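PDB 2P2V: alpha-2,3-sialyltransferase from Campylobacter jejuni, which probably transfers sialic acid from CMP-sialic acid to acceptor sugars in alpha-2,3 linkage, as the monofunctional sialyltransferase Cst-I, here represented by its N-terminal part. Local coordinates for residues A[122-125]-A[126-130]; A[207-210]-A[211-214]; A[214-217]-A[218-221]; A[231-234]-A[235-238]. All blocks are in the same frame, centred on the assembly; numbering follows the deposited sequence.

Interaction 1. Residues A[122-125]-A[126-130]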
loop_
_atom_site.group_PDB
_atom_site.type_symbol
_atom_site.label_atom_id
_atom_site.label_comp_id
_atom_site.label_asym_id
_atom_site.label_seq_id
_atom_site.Cartn_x
_atom_site.Cartn_y
_atom_site.Cartn_z
ATOM N N LEU A 122 16.302 -5.853 -3.074
ATOM C CA LEU A 122 16.435 -4.701 -3.942
ATOM C C LEU A 122 17.454 -3.752 -3.365
ATOM O O LEU A 122 17.252 -3.261 -2.231
ATOM C CB LEU A 122 15.087 -3.979 -4.061
ATOM C CG LEU A 122 14.055 -4.835 -4.823
ATOM C CD1 LEU A 122 12.683 -4.222 -4.541
ATOM C CD2 LEU A 122 14.472 -4.812 -6.364
ATOM N N GLY A 123 18.471 -3.450 -4.158
ATOM C CA GLY A 123 19.537 -2.524 -3.729
ATOM C C GLY A 123 19.054 -1.140 -3.367
ATOM O O GLY A 123 19.632 -0.498 -2.487
ATOM N N TYR A 124 18.023 -0.611 -4.041
ATOM C CA TYR A 124 17.625 0.744 -3.710
ATOM C C TYR A 124 17.169 0.884 -2.247
ATOM O O TYR A 124 17.273 1.987 -1.701
ATOM C CB TYR A 124 16.493 1.272 -4.602
ATOM C CG TYR A 124 15.111 0.882 -4.249
ATOM C CD1 TYR A 124 14.405 1.563 -3.255
ATOM C CD2 TYR A 124 14.413 -0.122 -4.992
ATOM C CE1 TYR A 124 13.077 1.223 -2.955
ATOM C CE2 TYR A 124 13.126 -0.450 -4.687
ATOM C CZ TYR A 124 12.456 0.230 -3.688
ATOM O OH TYR A 124 11.143 -0.086 -3.405
ATOM N N GLU A 125 16.662 -0.177 -1.662
ATOM C CA GLU A 125 16.125 -0.148 -0.294
ATOM C C GLU A 125 17.282 0.106 0.685
ATOM O O GLU A 125 17.045 0.519 1.864
ATOM C CB GLU A 125 15.418 -1.457 0.040
ATOM C CG GLU A 125 14.075 -1.549 -0.719
ATOM C CD GLU A 125 13.270 -2.822 -0.472
ATOM O OE1 GLU A 125 13.820 -3.858 -0.143
ATOM O OE2 GLU A 125 12.037 -2.747 -0.635
ATOM N N VAL A 126 18.487 -0.147 0.222
ATOM C CA VAL A 126 19.733 -0.012 1.077
ATOM C C VAL A 126 20.342 1.329 0.763
ATOM O O VAL A 126 20.571 2.122 1.650
ATOM C CB VAL A 126 20.740 -1.188 0.859
ATOM C CG1 VAL A 126 22.158 -0.887 1.505
ATOM C CG2 VAL A 126 20.193 -2.494 1.358
ATOM N N ILE A 127 20.545 1.673 -0.524
ATOM C CA ILE A 127 21.200 2.946 -0.784
ATOM C C ILE A 127 20.307 4.174 -0.533
ATOM O O ILE A 127 20.819 5.279 -0.456
ATOM C CB ILE A 127 21.836 3.055 -2.209
ATOM C CG1 ILE A 127 20.755 2.789 -3.243
ATOM C CG2 ILE A 127 22.965 2.038 -2.322
ATOM C CD1 ILE A 127 21.123 3.366 -4.603
ATOM N N GLU A 128 19.005 3.994 -0.379
ATOM C CA GLU A 128 18.151 5.155 -0.190
ATOM C C GLU A 128 18.466 5.806 1.184
ATOM O O GLU A 128 18.090 6.942 1.440
ATOM C CB GLU A 128 16.664 4.823 -0.285
ATOM C CG GLU A 128 16.143 3.815 0.733
ATOM C CD GLU A 128 14.686 3.430 0.534
ATOM O OE1 GLU A 128 14.038 3.851 -0.471
ATOM O OE2 GLU A 128 14.182 2.643 1.366
ATOM N N ASN A 129 19.108 5.017 2.026
ATOM C CA ASN A 129 19.463 5.488 3.367
ATOM C C ASN A 129 20.646 6.435 3.372
ATOM O O ASN A 129 20.898 7.138 4.415
ATOM C CB ASN A 129 19.725 4.312 4.271
ATOM C CG ASN A 129 18.470 3.481 4.502
ATOM O OD1 ASN A 129 17.403 4.016 4.813
ATOM N ND2 ASN A 129 18.578 2.171 4.265
ATOM N N LEU A 130 21.395 6.463 2.276
ATOM C CA LEU A 130 22.466 7.435 2.071
ATOM C C LEU A 130 21.826 8.699 1.486
ATOM O O LEU A 130 21.910 8.989 0.282
ATOM C CB LEU A 130 23.621 6.873 1.215
ATOM C CG LEU A 130 24.268 5.545 1.597
ATOM C CD1 LEU A 130 25.282 5.162 0.564
ATOM C CD2 LEU A 130 24.965 5.746 2.949
#

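Interaction 2. Residues A[207-210]-A[211-214]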
loop_
_atom_site.group_PDB
_atom_site.type_symbol
_atom_site.label_atom_id
_atom_site.label_comp_id
_atom_site.label_asym_id
_atom_site.label_seq_id
_atom_site.Cartn_x
_atom_site.Cartn_y
_atom_site.Cartn_z
ATOM N N LYS A 207 34.043 7.584 -16.716
ATOM C CA LYS A 207 35.118 7.620 -15.748
ATOM C C LYS A 207 35.028 8.828 -14.827
ATOM O O LYS A 207 35.215 8.705 -13.631
ATOM C CB LYS A 207 36.469 7.631 -16.502
ATOM C CG LYS A 207 37.655 7.783 -15.561
ATOM C CD LYS A 207 38.961 7.917 -16.344
ATOM C CE LYS A 207 40.150 7.872 -15.415
ATOM N NZ LYS A 207 41.421 7.917 -16.228
ATOM N N GLU A 208 34.777 10.014 -15.374
ATOM C CA GLU A 208 34.754 11.230 -14.554
ATOM C C GLU A 208 33.658 11.173 -13.500
ATOM O O GLU A 208 33.876 11.495 -12.303
ATOM C CB GLU A 208 34.560 12.477 -15.426
ATOM C CG GLU A 208 35.729 12.787 -16.348
ATOM C CD GLU A 208 36.050 11.609 -17.274
ATOM O OE1 GLU A 208 35.134 11.124 -17.997
ATOM O OE2 GLU A 208 37.228 11.166 -17.242
ATOM N N TYR A 209 32.478 10.739 -13.933
ATOM C CA TYR A 209 31.357 10.647 -13.003
ATOM C C TYR A 209 31.581 9.575 -11.967
ATOM O O TYR A 209 31.341 9.823 -10.805
ATOM C CB TYR A 209 30.027 10.462 -13.735
ATOM C CG TYR A 209 28.813 10.570 -12.825
ATOM C CD1 TYR A 209 28.629 11.673 -11.994
ATOM C CD2 TYR A 209 27.852 9.550 -12.798
ATOM C CE1 TYR A 209 27.514 11.754 -11.134
ATOM C CE2 TYR A 209 26.736 9.622 -11.943
ATOM C CZ TYR A 209 26.564 10.727 -11.132
ATOM O OH TYR A 209 25.463 10.761 -10.306
ATOM N N ASP A 210 32.026 8.374 -12.362
ATOM C CA ASP A 210 32.334 7.342 -11.345
ATOM C C ASP A 210 33.282 7.869 -10.320
ATOM O O ASP A 210 33.047 7.720 -9.115
ATOM C CB ASP A 210 32.932 6.082 -11.950
ATOM C CG ASP A 210 31.882 5.136 -12.486
ATOM O OD1 ASP A 210 30.654 5.398 -12.312
ATOM O OD2 ASP A 210 32.293 4.106 -13.085
ATOM N N ILE A 211 34.378 8.478 -10.779
ATOM C CA ILE A 211 35.331 9.065 -9.843
ATOM C C ILE A 211 34.727 10.137 -8.933
ATOM O O ILE A 211 34.914 10.075 -7.747
ATOM C CB ILE A 211 36.691 9.532 -10.524
ATOM C CG1 ILE A 211 37.361 8.321 -11.163
ATOM C CG2 ILE A 211 37.636 10.217 -9.458
ATOM C CD1 ILE A 211 38.438 8.703 -12.164
ATOM N N GLU A 212 33.983 11.100 -9.486
ATOM C CA GLU A 212 33.336 12.115 -8.643
ATOM C C GLU A 212 32.401 11.497 -7.575
ATOM O O GLU A 212 32.390 11.902 -6.393
ATOM C CB GLU A 212 32.536 13.044 -9.540
ATOM C CG GLU A 212 31.834 14.173 -8.783
ATOM C CD GLU A 212 30.885 14.901 -9.719
ATOM O OE1 GLU A 212 31.375 15.736 -10.510
ATOM O OE2 GLU A 212 29.662 14.605 -9.683
ATOM N N ALA A 213 31.590 10.516 -8.004
ATOM C CA ALA A 213 30.664 9.840 -7.095
ATOM C C ALA A 213 31.415 9.119 -6.007
ATOM O O ALA A 213 31.003 9.137 -4.846
ATOM C CB ALA A 213 29.778 8.853 -7.871
ATOM N N LEU A 214 32.497 8.438 -6.376
ATOM C CA LEU A 214 33.333 7.731 -5.363
ATOM C C LEU A 214 33.982 8.698 -4.369
ATOM O O LEU A 214 34.031 8.428 -3.165
ATOM C CB LEU A 214 34.437 6.932 -6.057
ATOM C CG LEU A 214 34.071 5.575 -6.691
ATOM C CD1 LEU A 214 35.229 5.054 -7.577
ATOM C CD2 LEU A 214 33.689 4.539 -5.629
#

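Interaction 3. Residues A[214-217]-A[218-221]. With EDO (1,2-ethanediol), chain J.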
loop_
_atom_site.group_PDB
_atom_site.type_symbol
_atom_site.label_atom_id
_atom_site.label_comp_id
_atom_site.label_asym_id
_atom_site.label_seq_id
_atom_site.Cartn_x
_atom_site.Cartn_y
_atom_site.Cartn_z
ATOM N N LEU A 214 32.497 8.438 -6.376
ATOM C CA LEU A 214 33.333 7.731 -5.363
ATOM C C LEU A 214 33.982 8.698 -4.369
ATOM O O LEU A 214 34.031 8.428 -3.165
ATOM C CB LEU A 214 34.437 6.932 -6.057
ATOM C CG LEU A 214 34.071 5.575 -6.691
ATOM C CD1 LEU A 214 35.229 5.054 -7.577
ATOM C CD2 LEU A 214 33.689 4.539 -5.629
ATOM N N LYS A 215 34.479 9.812 -4.870
ATOM C CA LYS A 215 35.069 10.852 -3.990
ATOM C C LYS A 215 34.011 11.447 -3.067
ATOM O O LYS A 215 34.255 11.702 -1.891
ATOM C CB LYS A 215 35.757 11.931 -4.834
ATOM C CG LYS A 215 37.075 11.444 -5.490
ATOM C CD LYS A 215 37.917 12.619 -6.015
ATOM C CE LYS A 215 37.471 13.083 -7.437
ATOM N NZ LYS A 215 38.627 13.621 -8.295
ATOM N N LEU A 216 32.798 11.627 -3.594
ATOM C CA LEU A 216 31.680 12.074 -2.757
ATOM C C LEU A 216 31.293 11.107 -1.664
ATOM O O LEU A 216 31.016 11.542 -0.545
ATOM C CB LEU A 216 30.452 12.477 -3.593
ATOM C CG LEU A 216 29.291 13.132 -2.819
ATOM C CD1 LEU A 216 29.754 14.486 -2.165
ATOM C CD2 LEU A 216 28.052 13.368 -3.701
ATOM N N LEU A 217 31.208 9.805 -1.980
ATOM C CA LEU A 217 30.924 8.800 -0.960
ATOM C C LEU A 217 31.949 8.912 0.152
ATOM O O LEU A 217 31.596 8.852 1.334
ATOM C CB LEU A 217 30.972 7.390 -1.576
ATOM C CG LEU A 217 29.711 7.035 -2.396
ATOM C CD1 LEU A 217 30.006 5.754 -3.222
ATOM C CD2 LEU A 217 28.524 6.866 -1.452
ATOM N N LYS A 218 33.211 9.056 -0.245
ATOM C CA LYS A 218 34.323 9.135 0.742
ATOM C C LYS A 218 34.196 10.407 1.580
ATOM O O LYS A 218 34.289 10.337 2.796
ATOM C CB LYS A 218 35.677 9.078 0.016
ATOM C CG LYS A 218 36.932 9.167 0.912
ATOM C CD LYS A 218 38.164 9.178 0.020
ATOM C CE LYS A 218 39.456 9.028 0.784
ATOM N NZ LYS A 218 39.409 9.640 2.162
ATOM N N SER A 219 33.937 11.559 0.951
ATOM C CA SER A 219 33.787 12.807 1.768
ATOM C C SER A 219 32.552 12.933 2.642
ATOM O O SER A 219 32.628 13.513 3.728
ATOM C CB SER A 219 34.053 14.124 1.025
ATOM O OG SER A 219 33.543 14.161 -0.289
ATOM N N ILE A 220 31.405 12.394 2.209
ATOM C CA ILE A 220 30.220 12.436 3.071
ATOM C C ILE A 220 30.245 11.423 4.202
ATOM O O ILE A 220 29.848 11.722 5.343
ATOM C CB ILE A 220 28.875 12.209 2.248
ATOM C CG1 ILE A 220 28.739 13.196 1.119
ATOM C CG2 ILE A 220 27.654 12.374 3.140
ATOM C CD1 ILE A 220 27.555 12.777 0.180
ATOM N N TYR A 221 30.614 10.185 3.882
ATOM C CA TYR A 221 30.395 9.082 4.827
ATOM C C TYR A 221 31.663 8.667 5.570
ATOM O O TYR A 221 31.623 7.788 6.420
ATOM C CB TYR A 221 29.677 7.873 4.145
ATOM C CG TYR A 221 28.346 8.360 3.574
ATOM C CD1 TYR A 221 27.293 8.702 4.408
ATOM C CD2 TYR A 221 28.198 8.583 2.226
ATOM C CE1 TYR A 221 26.108 9.213 3.928
ATOM C CE2 TYR A 221 27.011 9.094 1.720
ATOM C CZ TYR A 221 25.972 9.400 2.551
ATOM O OH TYR A 221 24.799 9.948 2.015
HETATM C C1 EDO J . 28.150 15.438 5.849
HETATM O O1 EDO J . 29.063 14.395 6.181
HETATM C C2 EDO J . 28.562 15.976 4.487
HETATM O O2 EDO J . 27.410 16.549 3.867
#

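Interaction 4. Residues A[231-234]-A[235-238]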
loop_
_atom_site.group_PDB
_atom_site.type_symbol
_atom_site.label_atom_id
_atom_site.label_comp_id
_atom_site.label_asym_id
_atom_site.label_seq_id
_atom_site.Cartn_x
_atom_site.Cartn_y
_atom_site.Cartn_z
ATOM N N ASP A 231 48.976 -1.661 -11.955
ATOM C CA ASP A 231 49.069 -1.177 -13.338
ATOM C C ASP A 231 47.749 -0.659 -13.926
ATOM O O ASP A 231 47.626 -0.513 -15.154
ATOM C CB ASP A 231 49.657 -2.282 -14.234
ATOM C CG ASP A 231 51.094 -2.636 -13.854
ATOM O OD1 ASP A 231 51.907 -1.688 -13.677
ATOM O OD2 ASP A 231 51.399 -3.854 -13.723
ATOM N N SER A 232 46.769 -0.383 -13.055
ATOM C CA SER A 232 45.432 0.009 -13.487
ATOM C C SER A 232 45.264 1.498 -13.361
ATOM O O SER A 232 45.783 2.111 -12.421
ATOM C CB SER A 232 44.391 -0.616 -12.579
ATOM O OG SER A 232 44.535 -0.060 -11.275
ATOM N N ILE A 233 44.484 2.056 -14.284
ATOM C CA ILE A 233 44.048 3.455 -14.251
ATOM C C ILE A 233 43.551 3.917 -12.872
ATOM O O ILE A 233 43.811 5.054 -12.441
ATOM C CB ILE A 233 42.909 3.673 -15.270
ATOM C CG1 ILE A 233 43.455 3.698 -16.701
ATOM C CG2 ILE A 233 42.177 4.959 -14.987
ATOM C CD1 ILE A 233 44.618 4.679 -16.919
ATOM N N LEU A 234 42.801 3.050 -12.193
ATOM C CA LEU A 234 42.209 3.435 -10.928
ATOM C C LEU A 234 43.268 3.962 -9.969
ATOM O O LEU A 234 42.978 4.829 -9.138
ATOM C CB LEU A 234 41.467 2.258 -10.287
ATOM C CG LEU A 234 40.650 2.578 -9.044
ATOM C CD1 LEU A 234 39.384 3.310 -9.410
ATOM C CD2 LEU A 234 40.327 1.313 -8.283
ATOM N N ALA A 235 44.486 3.410 -10.066
ATOM C CA ALA A 235 45.523 3.674 -9.040
ATOM C C ALA A 235 46.062 5.113 -9.144
ATOM O O ALA A 235 46.669 5.639 -8.191
ATOM C CB ALA A 235 46.646 2.656 -9.152
ATOM N N ASN A 236 45.802 5.742 -10.292
ATOM C CA ASN A 236 46.083 7.168 -10.521
ATOM C C ASN A 236 45.103 8.096 -9.835
ATOM O O ASN A 236 45.308 9.313 -9.832
ATOM C CB ASN A 236 46.033 7.491 -12.005
ATOM C CG ASN A 236 47.138 6.824 -12.792
ATOM O OD1 ASN A 236 48.145 6.374 -12.234
ATOM N ND2 ASN A 236 46.949 6.747 -14.115
ATOM N N HIS A 237 44.021 7.530 -9.288
ATOM C CA HIS A 237 42.975 8.335 -8.651
ATOM C C HIS A 237 42.717 7.998 -7.223
ATOM O O HIS A 237 42.296 8.866 -6.455
ATOM C CB HIS A 237 41.687 8.215 -9.423
ATOM C CG HIS A 237 41.800 8.725 -10.807
ATOM N ND1 HIS A 237 41.759 10.072 -11.101
ATOM C CD2 HIS A 237 41.981 8.082 -11.981
ATOM C CE1 HIS A 237 41.891 10.232 -12.405
ATOM N NE2 HIS A 237 42.018 9.041 -12.961
ATOM N N PHE A 238 42.954 6.735 -6.874
ATOM C CA PHE A 238 42.911 6.290 -5.494
ATOM C C PHE A 238 44.237 5.659 -5.165
ATOM O O PHE A 238 44.850 5.033 -6.058
ATOM C CB PHE A 238 41.748 5.301 -5.301
ATOM C CG PHE A 238 40.438 5.936 -5.593
ATOM C CD1 PHE A 238 39.926 5.928 -6.890
ATOM C CD2 PHE A 238 39.790 6.675 -4.621
ATOM C CE1 PHE A 238 38.746 6.591 -7.172
ATOM C CE2 PHE A 238 38.598 7.323 -4.905
ATOM C CZ PHE A 238 38.107 7.292 -6.191
#

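Interaction 1. Residues A[122-125]-A[126-130]
Y124 and E128 run side by side and point the same way, one helical turn apart. The carboxylate oxygen E128 OE1 comes up to the rim of the phenol in the plane of the ring, 3.6 Å from Y124 CD1, while ring and carboxylate planes stand 74° apart. E128 reaches this edge because its CG sits between its own N and carbonyl carbon (chi1 60°), which also brings CG within 3.2 Å of Y124 O. One face of the same ring carries E125 CG, offset toward the rim, so ring and glutamate chain overlap only in part. The stretch carries the short helix 124-127, just after strand 121-122 at one border of the parallel sheet, and a type I turn runs from I127 to L130. G123 O takes two backbone donors: V126 N at 3.0 Å from above the carbonyl plane, and I127 N at 3.1 Å almost in line with the C=O bond. E128 N then reaches Y124 O at 3.0 Å. I127 lays CG1 against G123 O at 3.6 Å and packs on Y153 and I157 of helix 150-161. Farther out, E125 OE1 is hydrogen-bonded to Y114 OH.

Interaction 2. Residues A[207-210]-A[211-214]
I211, the first residue after D210, lies alongside K207 with both side chains pointing the same way. Its CD1 touches K207 CG at 3.6 Å and K207 CE at 3.8 Å, so the fully extended lysine chain offers its methylenes as an apolar flank. I211 CG1, set opposite its own carbonyl carbon (chi1 -60°), is also only 3.3 Å from K207 O, the oxygen that accepts the I211 N-H at 170°. E212 comes next: its N bonds to E208 O at 2.8 Å, and its OE2 stands at the edge of the Y209 ring, near the ring plane and 3.9 Å from Y209 CE1. Carboxylate and ring planes are 85° apart, and OE2 itself is hydrogen-bonded to Y136 OH. A213 turns its methyl back to the preceding turn, with CB 3.5 Å from Y209 O, while L214 sets CG 3.4 Å from D210 O. The N-H groups of all four residues, I211 to L214, bond to the carbonyls of K207 to D210, the i to i+4 pattern of a regular alpha-helix. Beyond it, Y209 and A213 pack on helix 131-144, L214 meets V152 and C155 of helix 150-161, and D210 OD2 bonds to T149 OG1 close to the bound CMP-3-fluoro-sialic acid.

Interaction 3. Residues A[214-217]-A[218-221]
I220 meets L216 one turn back, and its side chain can be followed outward from the backbone. CB lies 3.6 Å from L216 O, the carbonyl that accepts the I220 N-H. On one branch, CG1 stands opposite the carbonyl carbon of I220 (chi1 -56°), which carries it back along the helix to 3.3 Å from L216 O and 3.7 Å from L216 CD1. At the tip, CD1 presses on L216 CG at 3.5 Å, tighter than a usual van der Waals contact, and the two side chains run at a slant to each other. The other branch, CG2, sits over the centre of one face of the Y221 ring, 3.4 Å above its plane, and is also near a 1,2-ethanediol, probably from the crystallisation liquor, whose O1 donates to I220 O. At its edge, that ring approaches L217 O near the ring plane, with Y221 CD2 4.1 Å from L217 CD2. S219 N donates to K215 O at 2.9 Å. L217 and Y221 turn to I159 of helix 150-161, while L216 meets Y136 and I220 meets E132 of helix 131-144. The whole is the C-terminal half of an alpha-helix, part of the beta-alpha-beta crossover between the neighbouring parallel strands 165-169 and 224-227 of this alpha/beta fold.

Interaction 4. Residues A[231-234]-A[235-238]
S232 O and I233 O accept from A235 N and N236 N, both donors standing above their carbonyl planes at 3.0 Å, the i to i+3 pattern of a 3-10 turn. L234 O then takes two donors: H237 N at 2.9 Å from above the plane, and F238 N at 3.0 Å nearly straight on, with a C=O...N angle of 166°. One oxygen thus takes the two consecutive amides that close the turn, one i to i+3 and one i to i+4. Among the side chains, L234 and F238 carry the apolar contact, meeting at an angle rather than alongside. L234 CG lies opposite its backbone N (chi1 -172°), and this directs CD1 to the phenyl group, 3.7 Å from F238 CD1 and obliquely placed to the ring. On the more exposed side, the side chains of I233 and N236 cross, I233 CD1 being 4.2 Å from N236 ND2, while H237 CD2 comes to 3.6 Å from I233 O. A235 CB rests 3.4 Å from S232 O, and S232 OG is hydrogen-bonded to C229 O. The turn belongs to the loop after strand 224-227. L234 packs on A227 and F238 on I225 of that strand, while I233, H237 and F238 meet K207, I211 and L214 of helix 207-221.

Interactions 2 and 3 are successive stretches of helix 207-221, sharing L214, with centres 10 Å apart. Interaction 4 packs against this helix: K207 CE lies 3.3 Å from H237 NE2, I211 CD1 3.6 Å from H237 CD2, and L214 CB 3.7 Å from F238 CZ. At the other end, interaction 1 touches interaction 3, with L130 CD1 4.2 Å from L217 CD2, whereas interactions 1 and 4 stay about 15 Å apart at their nearest atoms. The bound CMP-3-fluoro-sialic acid lies about 5 Å from the D210 side chain, about 8 Å from those of L214 and L234, and about 13 Å from that of I127, which places interaction 2 nearest the ligand.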